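Local coordinates for protein GH3 beta-N-acetylglucosaminidase (Paenibacillaceae, PDB 6K5J) that hydrolyses beta-linked N-acetylglucosamine residues from the ends of amino sugar chains, as a glycoside hydrolase family 3 beta-N-acetylglucosaminidase, at residues 113-118 with 165-170; 102-107 with 370-375. All coordinates share one frame; numbering follows the deposited sequence.

Contact 1 of 2, residues 113-118 with 165-170; sequences LAYEAA and GTEAVR
Two neighbouring helices of the TIM-barrel-type N-terminal domain of family 3 glycoside hydrolases, 111-127 and 158-174, pack here through Tyr115, Ala114 and Ala118 on one and Glu167, Ala168 and Arg170 on the other. Their local axes run in roughly the same direction, 32° apart, and approach to 7.3 Å, a close spacing that the small side chains permit. In the buried part, the methyl CB of Ala118 sits 3.3 Å from Ala168 O and 4.0 Å from Ala168 CB, while the carbonyl oxygen of Ala114 meets Ala168 CA. Loop residues Pro136 and Tyr154 also touch Ala168. Toward the surface the contact becomes aromatic and charged. Tyr115 holds CG anti to its backbone nitrogen (chi1 178°), which carries the ring across to the other helix and against one face of the Arg170 guanidinium. The two planes are nearly parallel, 19° apart, with Tyr115 CE2 over the centre of the guanidinium and 3.4 Å from Arg170 CZ. Glu167 fixes the rotation of that guanidinium: Arg170 grips the carboxylate side-on, NH2 meeting the syn lone pair of Glu167 OE1 at 2.8 Å and NE reaching Glu167 OE2 at 3.0 Å. This salt bridge stays within helix 158-174 and holds the guanidinium flat against the ring; no hydrogen bond joins the two segments. Tyr115 OH is hydrogen-bonded to Asp174 OD2, further along helix 158-174. At the root of the ring, Tyr115 CB lies 3.6 Å from Glu167 OE1, and Tyr115 CA directs a CA-H...O contact to Glu167 O.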
# COMPACT_ATOMS: atom_id res chain seq x y z
N LEU A 113 -2.64 -15.42 -9.12
CA LEU A 113 -3.35 -14.16 -9.32
C LEU A 113 -2.58 -12.99 -8.73
O LEU A 113 -2.68 -11.87 -9.24
CB LEU A 113 -4.74 -14.22 -8.71
CG LEU A 113 -5.56 -15.43 -9.14
CD1 LEU A 113 -6.92 -15.42 -8.44
CD2 LEU A 113 -5.71 -15.47 -10.66
N ALA A 114 -1.82 -13.23 -7.66
CA ALA A 114 -0.97 -12.17 -7.14
C ALA A 114 0.13 -11.82 -8.13
O ALA A 114 0.49 -10.65 -8.29
CB ALA A 114 -0.38 -12.57 -5.78
N TYR A 115 0.67 -12.83 -8.83
CA TYR A 115 1.62 -12.55 -9.90
C TYR A 115 0.97 -11.68 -10.97
O TYR A 115 1.55 -10.67 -11.40
CB TYR A 115 2.15 -13.84 -10.54
CG TYR A 115 3.10 -13.55 -11.69
CD1 TYR A 115 2.63 -13.37 -12.99
CD2 TYR A 115 4.47 -13.43 -11.47
CE1 TYR A 115 3.50 -13.08 -14.03
CE2 TYR A 115 5.34 -13.15 -12.51
CZ TYR A 115 4.86 -12.98 -13.78
OH TYR A 115 5.73 -12.69 -14.81
N GLU A 116 -0.20 -12.08 -11.46
CA GLU A 116 -0.79 -11.34 -12.57
C GLU A 116 -1.17 -9.93 -12.15
O GLU A 116 -0.99 -8.98 -12.91
CB GLU A 116 -2.00 -12.09 -13.14
CG GLU A 116 -1.66 -13.53 -13.48
CD GLU A 116 -2.75 -14.23 -14.22
OE1 GLU A 116 -3.94 -14.01 -13.90
OE2 GLU A 116 -2.41 -15.02 -15.13
N ALA A 117 -1.70 -9.78 -10.93
CA ALA A 117 -2.02 -8.44 -10.43
C ALA A 117 -0.78 -7.56 -10.39
O ALA A 117 -0.79 -6.42 -10.86
CB ALA A 117 -2.66 -8.57 -9.05
N ALA A 118 0.32 -8.09 -9.85
CA ALA A 118 1.55 -7.31 -9.75
C ALA A 118 2.14 -7.04 -11.12
O ALA A 118 2.73 -5.98 -11.35
CB ALA A 118 2.55 -8.04 -8.86
N GLY A 165 3.15 -13.21 -1.71
CA GLY A 165 4.08 -12.09 -1.75
C GLY A 165 5.26 -12.31 -2.66
O GLY A 165 5.69 -11.38 -3.35
N THR A 166 5.83 -13.52 -2.68
CA THR A 166 6.97 -13.74 -3.57
C THR A 166 6.54 -13.72 -5.02
O THR A 166 7.32 -13.30 -5.88
CB THR A 166 7.71 -15.04 -3.27
OG1 THR A 166 6.82 -16.16 -3.35
CG2 THR A 166 8.35 -14.99 -1.88
N GLU A 167 5.32 -14.16 -5.32
CA GLU A 167 4.83 -14.06 -6.69
C GLU A 167 4.57 -12.61 -7.08
O GLU A 167 4.76 -12.25 -8.25
CB GLU A 167 3.56 -14.91 -6.85
CG GLU A 167 3.89 -16.40 -7.06
CD GLU A 167 4.76 -16.60 -8.30
OE1 GLU A 167 4.20 -16.59 -9.41
OE2 GLU A 167 5.99 -16.76 -8.17
N ALA A 168 4.13 -11.77 -6.14
CA ALA A 168 3.99 -10.35 -6.45
C ALA A 168 5.35 -9.73 -6.77
O ALA A 168 5.46 -8.95 -7.72
CB ALA A 168 3.32 -9.61 -5.28
N VAL A 169 6.37 -10.05 -5.98
CA VAL A 169 7.73 -9.61 -6.27
C VAL A 169 8.12 -9.99 -7.70
O VAL A 169 8.64 -9.16 -8.46
CB VAL A 169 8.73 -10.19 -5.26
CG1 VAL A 169 10.17 -9.94 -5.74
CG2 VAL A 169 8.51 -9.57 -3.89
N ARG A 170 7.88 -11.25 -8.06
CA ARG A 170 8.25 -11.71 -9.40
C ARG A 170 7.47 -10.97 -10.49
O ARG A 170 8.03 -10.63 -11.54
CB ARG A 170 8.04 -13.22 -9.52
CG ARG A 170 8.64 -13.84 -10.77
CD ARG A 170 8.65 -15.37 -10.68
NE ARG A 170 7.31 -15.93 -10.75
CZ ARG A 170 6.67 -16.20 -11.89
NH1 ARG A 170 7.27 -15.95 -13.05
NH2 ARG A 170 5.45 -16.70 -11.87

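Contact 2 of 2, residues 102-107 with 370-375; sequences NMALGA and EKSITL
The end of helix 359-372 and the start of strand 374-377, an outermost strand of the mixed sheet, meet helix 102-108 of the TIM-barrel-type domain in a buried contact dominated by small side chains. Lys371 comes first: its backbone passes by the Ala107 carbonyl, while its amino group forms a salt bridge with Asp110 and its side chain packs on Leu113. Ser372 follows and makes the hydrogen bond between the segments, Ser372 OG donating to Ala104 O at 2.7 Å. With OG anti to its own nitrogen (chi1 -179°), the hydroxyl faces the helix; it meets the carbonyl from the flank, at a C=O...O angle of 110° and tilted 23° from the carbonyl plane. Ala104 CB is 3.5 Å from the same Ser372 OG. With an alanine here, Ala104 O would probably lose this hydroxyl donor, and the link between helix and chain at this point would rest on van der Waals contact. Ile373 points away from helix 102-108 and packs on Ala512 and Val516 of helix 507-517. Thr374 then opens the strand, and its hydroxyl OG1 reaches back to Ser372 O at 2.8 Å, in the carbonyl plane, linking the first strand residue to the residue two before it; Tyr503 is a second partner of that hydroxyl. The methyl of Ala107 fits against this bonded pair, its CB 3.5 Å from Ser372 O and 3.7 Å from Thr374 OG1.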
# COMPACT_ATOMS: atom_id res chain seq x y z
N ASN A 102 -3.97 -6.40 -1.55
CA ASN A 102 -3.37 -7.60 -0.97
C ASN A 102 -4.40 -8.49 -0.29
O ASN A 102 -4.47 -9.68 -0.57
CB ASN A 102 -2.25 -7.21 -0.01
CG ASN A 102 -0.95 -6.93 -0.73
OD1 ASN A 102 -0.94 -6.72 -1.96
ND2 ASN A 102 0.15 -6.95 0.00
N MET A 103 -5.21 -7.93 0.61
CA MET A 103 -6.09 -8.84 1.34
C MET A 103 -7.19 -9.39 0.44
O MET A 103 -7.64 -10.53 0.64
CB MET A 103 -6.68 -8.18 2.59
CG MET A 103 -7.32 -9.24 3.52
SD MET A 103 -7.72 -8.64 5.18
CE MET A 103 -6.06 -8.51 5.86
N ALA A 104 -7.62 -8.64 -0.58
CA ALA A 104 -8.52 -9.21 -1.58
C ALA A 104 -7.86 -10.40 -2.28
O ALA A 104 -8.49 -11.45 -2.49
CB ALA A 104 -8.93 -8.14 -2.59
N LEU A 105 -6.57 -10.27 -2.62
CA LEU A 105 -5.86 -11.38 -3.24
C LEU A 105 -5.70 -12.55 -2.27
O LEU A 105 -5.80 -13.71 -2.67
CB LEU A 105 -4.49 -10.91 -3.74
CG LEU A 105 -4.49 -10.02 -5.00
CD1 LEU A 105 -3.16 -9.26 -5.14
CD2 LEU A 105 -4.77 -10.86 -6.24
N GLY A 106 -5.45 -12.25 -0.99
CA GLY A 106 -5.33 -13.31 0.00
C GLY A 106 -6.60 -14.13 0.16
O GLY A 106 -6.54 -15.35 0.30
N ALA A 107 -7.76 -13.46 0.11
CA ALA A 107 -9.03 -14.19 0.23
C ALA A 107 -9.30 -15.07 -0.98
O ALA A 107 -9.98 -16.10 -0.86
CB ALA A 107 -10.19 -13.22 0.41
N GLU A 370 -13.97 -11.87 -8.40
CA GLU A 370 -15.02 -12.87 -8.26
C GLU A 370 -14.61 -13.99 -7.30
O GLU A 370 -15.47 -14.57 -6.63
CB GLU A 370 -15.39 -13.47 -9.62
CG GLU A 370 -16.05 -12.47 -10.59
CD GLU A 370 -16.46 -13.10 -11.92
OE1 GLU A 370 -16.45 -14.34 -12.03
OE2 GLU A 370 -16.79 -12.34 -12.85
N LYS A 371 -13.32 -14.31 -7.24
CA LYS A 371 -12.83 -15.35 -6.34
C LYS A 371 -12.60 -14.86 -4.91
O LYS A 371 -12.37 -15.68 -4.02
CB LYS A 371 -11.52 -15.95 -6.87
CG LYS A 371 -11.67 -16.84 -8.11
CD LYS A 371 -10.31 -17.38 -8.60
CE LYS A 371 -9.89 -18.66 -7.86
NZ LYS A 371 -8.47 -19.06 -8.14
N SER A 372 -12.67 -13.55 -4.68
CA SER A 372 -12.26 -12.93 -3.43
C SER A 372 -13.41 -12.71 -2.45
O SER A 372 -13.23 -12.92 -1.24
CB SER A 372 -11.56 -11.59 -3.74
OG SER A 372 -11.12 -10.92 -2.58
N ILE A 373 -14.60 -12.32 -2.93
CA ILE A 373 -15.72 -12.00 -2.04
C ILE A 373 -15.97 -13.14 -1.08
O ILE A 373 -16.07 -14.31 -1.47
CB ILE A 373 -16.99 -11.68 -2.85
CG1 ILE A 373 -16.70 -10.63 -3.94
CG2 ILE A 373 -18.11 -11.26 -1.89
CD1 ILE A 373 -16.25 -9.26 -3.39
N THR A 374 -16.12 -12.80 0.20
CA THR A 374 -16.18 -13.76 1.29
C THR A 374 -17.46 -13.55 2.09
O THR A 374 -17.86 -12.41 2.33
CB THR A 374 -14.95 -13.60 2.19
OG1 THR A 374 -13.77 -13.76 1.37
CG2 THR A 374 -14.94 -14.63 3.31
N LEU A 375 -18.10 -14.64 2.49
CA LEU A 375 -19.28 -14.59 3.34
C LEU A 375 -18.88 -15.03 4.74
O LEU A 375 -18.47 -16.18 4.93
CB LEU A 375 -20.40 -15.49 2.80
CG LEU A 375 -21.71 -15.56 3.61
CD1 LEU A 375 -22.26 -14.17 3.92
CD2 LEU A 375 -22.75 -16.39 2.87

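How the contacts relate
The centres of contacts 1 and 2 lie about 15 Å apart, and the two are joined through helices 102-108 and 111-127, which follow each other in the chain. Along the sequence 102-107 comes first, then 113-118 and 165-170, and finally 370-375, so contact 2 brackets contact 1. They also touch directly: Leu105 CD1 packs on Ala117 CB at 4.0 Å, and Leu105 CD2 comes within 3.8 Å of Leu113 O. Contact 1 holds two helices together within the TIM-barrel-type domain; contact 2 fastens that domain to the chain entering the mixed sheet. Leu113 also packs on Ile368, so helix 111-127 touches both helix 158-174 and helix 359-372, which leads into contact 2.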